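Gingipain R (Porphyromonas gingivalis, PDB 1CVR) cleaves peptide bonds after arginine as a bacterial cysteine proteinase with a caspase-like catalytic fold, to which an immunoglobulin-like domain is joined at the C-terminal end. Local coordinates at residues Arg347-Thr352 and Gly419-Thr424; Glu353-Ala358 and Ala372-Gly377; Thr368-Cys373 and Lys398-Leu403. All blocks are in the same frame, centred on the assembly; numbering follows the deposited sequence.

Interaction 1 of 3, residues Arg347-Thr352 and Gly419-Thr424; sequences RTLVPT and GYNKVT
Thr352 and Lys422 form a single backbone bridge between two otherwise irregular segments: Thr352 N donates to Asn421 O (3.1 Å), and Val423 N returns a bond to Thr352 O (3.0 Å). A type II beta turn runs from Gly419 to Lys422, closed by Lys422 N bonding to Gly419 O. Asn421 O and Lys422 O are the carbonyls that Arg347-Thr352 meets, and Arg347 takes up the latter. Its chain runs extended from CG to NE, and the guanidinium meets Lys422 O end-on with two nitrogens, NH1 at 3.0 Å and NH2 at 3.3 Å. The oxygen lies in the guanidinium plane, while NH1 stands above the carbonyl plane. The NE of the same group bonds to Tyr131 O, pinning both ends of the flat group. Farther along, the hydroxyl of Thr348 donates to Tyr420 OH (2.9 Å), the two side chains crossing at about a right angle; Tyr420 OH also bonds to Tyr177 OH. The Asn421 side chain lies between Thr348-Leu349 and the Tyr420 ring, CG 3.9 Å above the ring plane, over its centre. Lys422 bends at chi2 (-66°), and this turn carries NZ back to Thr352 OG1 at 2.8 Å. A water joins the same hydroxyl to Asn421 O, giving that carbonyl a second donor. Pro351 lays CG against Val423 CG2 at 3.9 Å, a single apolar contact beside the bridge. Tyr131 and Tyr177 belong to helices 118-133 and 163-177, and the chain following strand 336-339 is held by a beta turn between strands 412-418 and 425-431, consistent with a junction between the caspase-like part and the immunoglobulin-like domain.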
# COMPACT_ATOMS: atom_id res chain seq x y z
N ARG A 347 1.62 5.14 -7.40
CA ARG A 347 1.90 6.07 -8.50
C ARG A 347 3.41 6.03 -8.68
O ARG A 347 4.15 6.04 -7.70
CB ARG A 347 1.46 7.50 -8.15
CG ARG A 347 -0.06 7.71 -8.10
CD ARG A 347 -0.41 9.10 -7.59
NE ARG A 347 -1.84 9.32 -7.58
CZ ARG A 347 -2.58 9.46 -8.68
NH1 ARG A 347 -2.02 9.41 -9.89
NH2 ARG A 347 -3.89 9.64 -8.58
N THR A 348 3.86 5.98 -9.93
CA THR A 348 5.29 5.94 -10.22
C THR A 348 5.80 7.19 -10.94
O THR A 348 6.94 7.59 -10.75
CB THR A 348 5.65 4.71 -11.08
OG1 THR A 348 4.79 4.67 -12.23
CG2 THR A 348 5.50 3.42 -10.27
N LEU A 349 4.96 7.80 -11.78
CA LEU A 349 5.37 8.97 -12.55
C LEU A 349 4.37 10.10 -12.39
O LEU A 349 3.30 9.91 -11.83
CB LEU A 349 5.50 8.59 -14.03
CG LEU A 349 6.39 7.39 -14.37
CD1 LEU A 349 6.24 7.00 -15.85
CD2 LEU A 349 7.83 7.74 -14.03
N VAL A 350 4.73 11.29 -12.88
CA VAL A 350 3.82 12.43 -12.83
C VAL A 350 2.65 11.97 -13.69
O VAL A 350 2.84 11.49 -14.80
CB VAL A 350 4.47 13.69 -13.43
CG1 VAL A 350 3.48 14.85 -13.40
CG2 VAL A 350 5.72 14.05 -12.66
N PRO A 351 1.42 12.10 -13.18
CA PRO A 351 0.26 11.65 -13.95
C PRO A 351 -0.15 12.49 -15.15
O PRO A 351 0.22 13.66 -15.27
CB PRO A 351 -0.84 11.63 -12.89
CG PRO A 351 -0.50 12.88 -12.12
CD PRO A 351 0.98 12.62 -11.87
N THR A 352 -0.91 11.87 -16.05
CA THR A 352 -1.44 12.59 -17.19
C THR A 352 -2.95 12.63 -16.95
O THR A 352 -3.46 11.95 -16.04
CB THR A 352 -1.13 11.88 -18.50
OG1 THR A 352 -1.56 10.52 -18.41
CG2 THR A 352 0.38 11.93 -18.79
N GLY A 419 -7.34 5.81 -12.72
CA GLY A 419 -6.54 5.09 -13.70
C GLY A 419 -5.09 5.14 -13.28
O GLY A 419 -4.67 6.07 -12.60
N TYR A 420 -4.32 4.13 -13.68
CA TYR A 420 -2.90 4.07 -13.35
C TYR A 420 -2.12 5.30 -13.87
O TYR A 420 -2.10 5.57 -15.07
CB TYR A 420 -2.30 2.79 -13.92
CG TYR A 420 -0.80 2.66 -13.71
CD1 TYR A 420 -0.26 2.58 -12.42
CD2 TYR A 420 0.07 2.64 -14.80
CE1 TYR A 420 1.13 2.47 -12.22
CE2 TYR A 420 1.46 2.54 -14.61
CZ TYR A 420 1.98 2.46 -13.33
OH TYR A 420 3.35 2.38 -13.15
N ASN A 421 -1.47 6.02 -12.94
CA ASN A 421 -0.70 7.22 -13.26
C ASN A 421 -1.58 8.25 -13.97
O ASN A 421 -1.13 8.97 -14.87
CB ASN A 421 0.52 6.87 -14.14
CG ASN A 421 1.73 6.42 -13.33
OD1 ASN A 421 2.67 5.86 -13.87
ND2 ASN A 421 1.72 6.71 -12.02
N LYS A 422 -2.84 8.33 -13.55
CA LYS A 422 -3.79 9.28 -14.11
C LYS A 422 -4.34 10.18 -13.03
O LYS A 422 -4.32 9.83 -11.84
CB LYS A 422 -4.96 8.54 -14.77
CG LYS A 422 -4.57 7.70 -15.97
CD LYS A 422 -4.10 8.60 -17.10
CE LYS A 422 -3.77 7.82 -18.35
NZ LYS A 422 -3.47 8.78 -19.49
N VAL A 423 -4.83 11.34 -13.44
CA VAL A 423 -5.43 12.26 -12.49
C VAL A 423 -6.87 11.78 -12.32
O VAL A 423 -7.59 11.59 -13.30
CB VAL A 423 -5.42 13.71 -12.99
CG1 VAL A 423 -6.18 14.62 -11.99
CG2 VAL A 423 -3.98 14.19 -13.15
N THR A 424 -7.27 11.58 -11.07
CA THR A 424 -8.62 11.11 -10.79
C THR A 424 -9.68 12.12 -11.21
O THR A 424 -9.56 13.31 -10.91
CB THR A 424 -8.80 10.80 -9.30
OG1 THR A 424 -7.93 9.71 -8.96
CG2 THR A 424 -10.27 10.41 -9.00
O HOH W 1 0.18 8.52 -17.71

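Interaction 2 of 3, residues Glu353-Ala358 and Ala372-Gly377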
# COMPACT_ATOMS: atom_id res chain seq x y z
N GLU A 353 -3.68 13.43 -17.72
CA GLU A 353 -5.11 13.50 -17.50
C GLU A 353 -5.85 12.56 -18.43
O GLU A 353 -5.31 12.07 -19.42
CB GLU A 353 -5.62 14.94 -17.67
CG GLU A 353 -4.90 15.94 -16.79
CD GLU A 353 -5.62 17.26 -16.68
OE1 GLU A 353 -6.64 17.32 -15.95
OE2 GLU A 353 -5.19 18.23 -17.33
N MET A 354 -7.10 12.27 -18.07
CA MET A 354 -7.95 11.40 -18.86
C MET A 354 -9.10 12.21 -19.45
O MET A 354 -9.55 13.19 -18.86
CB MET A 354 -8.56 10.30 -17.99
CG MET A 354 -7.59 9.27 -17.48
SD MET A 354 -8.47 8.04 -16.53
CE MET A 354 -9.01 9.00 -15.13
N GLN A 355 -9.57 11.77 -20.61
CA GLN A 355 -10.68 12.43 -21.28
C GLN A 355 -11.89 11.56 -20.96
O GLN A 355 -12.00 10.44 -21.45
CB GLN A 355 -10.41 12.49 -22.78
CG GLN A 355 -11.28 13.47 -23.56
CD GLN A 355 -10.75 13.70 -24.98
OE1 GLN A 355 -11.32 14.47 -25.75
NE2 GLN A 355 -9.65 13.02 -25.32
N VAL A 356 -12.76 12.07 -20.10
CA VAL A 356 -13.96 11.34 -19.69
C VAL A 356 -15.21 12.06 -20.18
O VAL A 356 -15.43 13.23 -19.87
CB VAL A 356 -14.04 11.22 -18.14
CG1 VAL A 356 -15.37 10.61 -17.73
CG2 VAL A 356 -12.91 10.36 -17.63
N THR A 357 -16.04 11.35 -20.92
CA THR A 357 -17.28 11.94 -21.42
C THR A 357 -18.46 11.11 -20.93
O THR A 357 -18.60 9.94 -21.28
CB THR A 357 -17.29 11.96 -22.97
OG1 THR A 357 -16.09 12.58 -23.45
CG2 THR A 357 -18.48 12.77 -23.46
N ALA A 358 -19.29 11.70 -20.09
CA ALA A 358 -20.46 10.98 -19.59
C ALA A 358 -21.69 11.89 -19.61
O ALA A 358 -21.57 13.11 -19.67
CB ALA A 358 -20.20 10.49 -18.16
N ALA A 372 -17.68 7.24 -21.46
CA ALA A 372 -16.63 7.16 -22.48
C ALA A 372 -15.34 7.63 -21.83
O ALA A 372 -15.34 8.64 -21.14
CB ALA A 372 -16.98 8.06 -23.67
N CYS A 373 -14.25 6.89 -22.04
CA CYS A 373 -12.96 7.27 -21.45
C CYS A 373 -11.83 6.91 -22.41
O CYS A 373 -11.75 5.79 -22.90
CB CYS A 373 -12.76 6.57 -20.10
SG CYS A 373 -11.27 7.11 -19.19
N ASP A 374 -10.93 7.86 -22.66
CA ASP A 374 -9.82 7.61 -23.58
C ASP A 374 -8.67 6.82 -22.97
O ASP A 374 -7.58 6.78 -23.55
CB ASP A 374 -9.32 8.93 -24.17
CG ASP A 374 -8.58 9.79 -23.15
OD1 ASP A 374 -8.91 9.73 -21.95
OD2 ASP A 374 -7.68 10.56 -23.57
N TYR A 375 -8.90 6.19 -21.82
CA TYR A 375 -7.86 5.38 -21.17
C TYR A 375 -8.43 4.02 -20.79
O TYR A 375 -9.15 3.90 -19.80
CB TYR A 375 -7.35 6.04 -19.89
CG TYR A 375 -6.25 5.23 -19.21
CD1 TYR A 375 -5.04 5.01 -19.85
CD2 TYR A 375 -6.45 4.66 -17.95
CE1 TYR A 375 -4.03 4.23 -19.26
CE2 TYR A 375 -5.46 3.88 -17.34
CZ TYR A 375 -4.25 3.68 -18.00
OH TYR A 375 -3.25 2.91 -17.43
N ASN A 376 -8.09 2.98 -21.55
CA ASN A 376 -8.60 1.66 -21.24
C ASN A 376 -7.94 1.13 -19.98
O ASN A 376 -6.73 1.24 -19.82
CB ASN A 376 -8.36 0.70 -22.41
CG ASN A 376 -9.12 1.11 -23.66
OD1 ASN A 376 -10.29 1.49 -23.59
ND2 ASN A 376 -8.47 1.03 -24.81
N GLY A 377 -8.75 0.57 -19.08
CA GLY A 377 -8.21 0.05 -17.84
C GLY A 377 -8.63 0.90 -16.65
O GLY A 377 -8.42 0.52 -15.49
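Asp374 reaches across to Gln355 through its first torsion: with chi1 at 71°, CG sits between the backbone N and the carbonyl carbon, and OD1 accepts from Gln355 N. Their 2.5 Å separation is shorter than expected and doubtful in length, and the donor comes from above the carboxylate plane. Asp374 N in turn donates to Gln355 O (3.0 Å), so Asp374 faces both polar backbone atoms of Gln355. The Gln355 side chain, extended beyond CG, crosses that of Asp374 at about a right angle, and its amide plane stands nearly perpendicular to the carboxylate. On the other side Met354 has CG beside the backbone N (chi1 -69°) and an extended chi2, which carries SD to 4.0 Å from Cys373 SG and to an oblique Met-aromatic contact with the Tyr375 ring (centroid 5.3 Å). Val356 CG2 also touches Cys373 SG, at 4.0 Å. Beyond them, Thr357 and Ala372 form an antiparallel hydrogen-bonded pair whose CB atoms lie 4.0 Å apart. Strand 356-357 thus edges the three-stranded sheet beside strand 368-373, while Met354 and Val356 pack on Val425 of strand 425-431 and Met354 also on Val417 of strand 412-418, both in the facing sheet.

Interaction 3 of 3, residues Thr368-Cys373 and Lys398-Leu403; sequences TFEVAC and KAIIKL
Ile400 turns its end back over the neighbouring strand: chi1 (-63°) sets CG1 beside the backbone N, and chi2 (-53°) folds CD1 toward Glu370. That side chain, with chi1 at -50° and extended beyond CG, lies alongside Ile400 and points the same way. Ile400 CD1 comes closest to Glu370 CG, at 3.2 Å, a tight approach, and also lies against the carboxylate carbon CD. The two strands, 368-373 and 398-402, are antiparallel neighbours in one sheet of the immunoglobulin-like beta sandwich, with their axes 4.7 Å apart. Two hydrogen-bonded pairs join them. Phe369 and Ile401 exchange bonds in both directions, the one from Ile401 N to Phe369 O being 2.9 Å long; Val371 and Ala399 do likewise, with Ala399 N also 2.9 Å from Val371 O. Between and beyond these pairs, the CA-H groups of Thr368 and Glu370 approach the oxygens of Ile401 and Ala399.

The two faces of the sheet differ in character. Phe369, Val371, Ala399 and Ile401 project into the domain interior, where Phe369 and Ile401 meet Leu382 of strand 379-384, and Ile401 and Ala399 meet Ala380 of the same strand. Ile401 brings CD1 to the edge of the Phe369 ring, near its plane, and to 4.3 Å from Val371 CG2. Leu403, just past the strand, swings CD1 to within 3.9 Å of Thr368 CA. Thr368, Glu370, Ile400 and Lys398 lie on the solvent side. There a water spans the opposite charges of two side chains that do not touch: it accepts from Lys398 NZ at 2.6 Å and donates a longer bond to Glu370 OE2, 3.2 Å away.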
# COMPACT_ATOMS: atom_id res chain seq x y z
N THR A 368 -28.46 0.80 -16.27
CA THR A 368 -27.06 0.93 -16.68
C THR A 368 -26.69 2.38 -16.94
O THR A 368 -27.55 3.26 -17.03
CB THR A 368 -26.78 0.16 -17.98
OG1 THR A 368 -27.46 0.80 -19.07
CG2 THR A 368 -27.27 -1.27 -17.87
N PHE A 369 -25.39 2.62 -17.05
CA PHE A 369 -24.89 3.96 -17.30
C PHE A 369 -23.61 3.77 -18.09
O PHE A 369 -22.73 3.03 -17.68
CB PHE A 369 -24.61 4.64 -15.96
CG PHE A 369 -24.26 6.08 -16.08
CD1 PHE A 369 -25.20 7.00 -16.54
CD2 PHE A 369 -23.00 6.53 -15.73
CE1 PHE A 369 -24.88 8.36 -16.64
CE2 PHE A 369 -22.67 7.88 -15.82
CZ PHE A 369 -23.61 8.80 -16.28
N GLU A 370 -23.52 4.45 -19.23
CA GLU A 370 -22.35 4.33 -20.10
C GLU A 370 -21.47 5.55 -20.02
O GLU A 370 -21.94 6.68 -20.12
CB GLU A 370 -22.79 4.13 -21.55
CG GLU A 370 -23.82 3.03 -21.74
CD GLU A 370 -24.13 2.76 -23.20
OE1 GLU A 370 -25.15 2.08 -23.47
OE2 GLU A 370 -23.35 3.22 -24.07
N VAL A 371 -20.17 5.31 -19.86
CA VAL A 371 -19.17 6.37 -19.76
C VAL A 371 -18.10 6.16 -20.81
O VAL A 371 -17.67 5.03 -21.05
CB VAL A 371 -18.49 6.35 -18.37
CG1 VAL A 371 -17.47 7.45 -18.27
CG2 VAL A 371 -19.54 6.49 -17.28
N ALA A 372 -17.68 7.24 -21.46
CA ALA A 372 -16.63 7.16 -22.48
C ALA A 372 -15.34 7.63 -21.83
O ALA A 372 -15.34 8.64 -21.14
CB ALA A 372 -16.98 8.06 -23.67
N CYS A 373 -14.25 6.89 -22.04
CA CYS A 373 -12.96 7.27 -21.45
C CYS A 373 -11.83 6.91 -22.41
O CYS A 373 -11.75 5.79 -22.90
CB CYS A 373 -12.76 6.57 -20.10
SG CYS A 373 -11.27 7.11 -19.19
N LYS A 398 -14.91 2.51 -23.44
CA LYS A 398 -16.10 2.74 -22.62
C LYS A 398 -16.34 1.78 -21.46
O LYS A 398 -15.86 0.64 -21.45
CB LYS A 398 -17.34 2.80 -23.53
CG LYS A 398 -17.48 1.64 -24.48
CD LYS A 398 -18.54 1.92 -25.54
CE LYS A 398 -18.62 0.81 -26.59
NZ LYS A 398 -19.61 1.10 -27.69
N ALA A 399 -17.07 2.27 -20.47
CA ALA A 399 -17.40 1.48 -19.31
C ALA A 399 -18.91 1.39 -19.23
O ALA A 399 -19.60 2.40 -19.32
CB ALA A 399 -16.86 2.14 -18.04
N ILE A 400 -19.43 0.17 -19.10
CA ILE A 400 -20.87 -0.01 -19.00
C ILE A 400 -21.12 -0.39 -17.56
O ILE A 400 -20.91 -1.53 -17.17
CB ILE A 400 -21.40 -1.13 -19.92
CG1 ILE A 400 -21.14 -0.75 -21.38
CG2 ILE A 400 -22.87 -1.38 -19.65
CD1 ILE A 400 -21.68 0.61 -21.76
N ILE A 401 -21.55 0.58 -16.77
CA ILE A 401 -21.80 0.35 -15.35
C ILE A 401 -23.19 -0.22 -15.10
O ILE A 401 -24.19 0.40 -15.45
CB ILE A 401 -21.68 1.67 -14.57
CG1 ILE A 401 -20.31 2.31 -14.80
CG2 ILE A 401 -21.94 1.41 -13.09
CD1 ILE A 401 -20.09 3.62 -14.07
N LYS A 402 -23.26 -1.40 -14.48
CA LYS A 402 -24.56 -1.99 -14.15
C LYS A 402 -24.91 -1.60 -12.72
O LYS A 402 -24.15 -1.89 -11.80
CB LYS A 402 -24.51 -3.51 -14.27
CG LYS A 402 -24.28 -3.99 -15.67
CD LYS A 402 -24.36 -5.50 -15.77
CE LYS A 402 -24.34 -5.93 -17.23
NZ LYS A 402 -24.53 -7.40 -17.36
N LEU A 403 -26.04 -0.92 -12.52
CA LEU A 403 -26.43 -0.52 -11.18
C LEU A 403 -26.85 -1.71 -10.34
O LEU A 403 -27.55 -2.60 -10.82
CB LEU A 403 -27.57 0.51 -11.23
CG LEU A 403 -27.17 1.94 -11.60
CD1 LEU A 403 -26.51 1.96 -12.97
CD2 LEU A 403 -28.40 2.83 -11.58
O HOH W 2 -21.76 1.62 -26.36

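Overall arrangement
In space the three contacts lead from the domain junction outward; along the chain interactions 2 and 3 fall between the segments of interaction 1. Interactions 1 and 2 touch: Lys422 CE lies 3.4 Å from Tyr375 CD1, so the lysine that pairs with Thr352 also packs on the loop residues Met354 and Tyr375 that flank the strand pair. Interactions 2 and 3 share Ala372 and Cys373 on the central strand 368-373; Val356 CG1 meets Val371 CG1 at 3.8 Å. Interactions 1 and 3 do not touch, their nearest atoms being about 7 Å apart. A bound zinc ion lies about 11 Å from the Arg347 side chain; all three contacts concern the immunoglobulin-like domain and its junction.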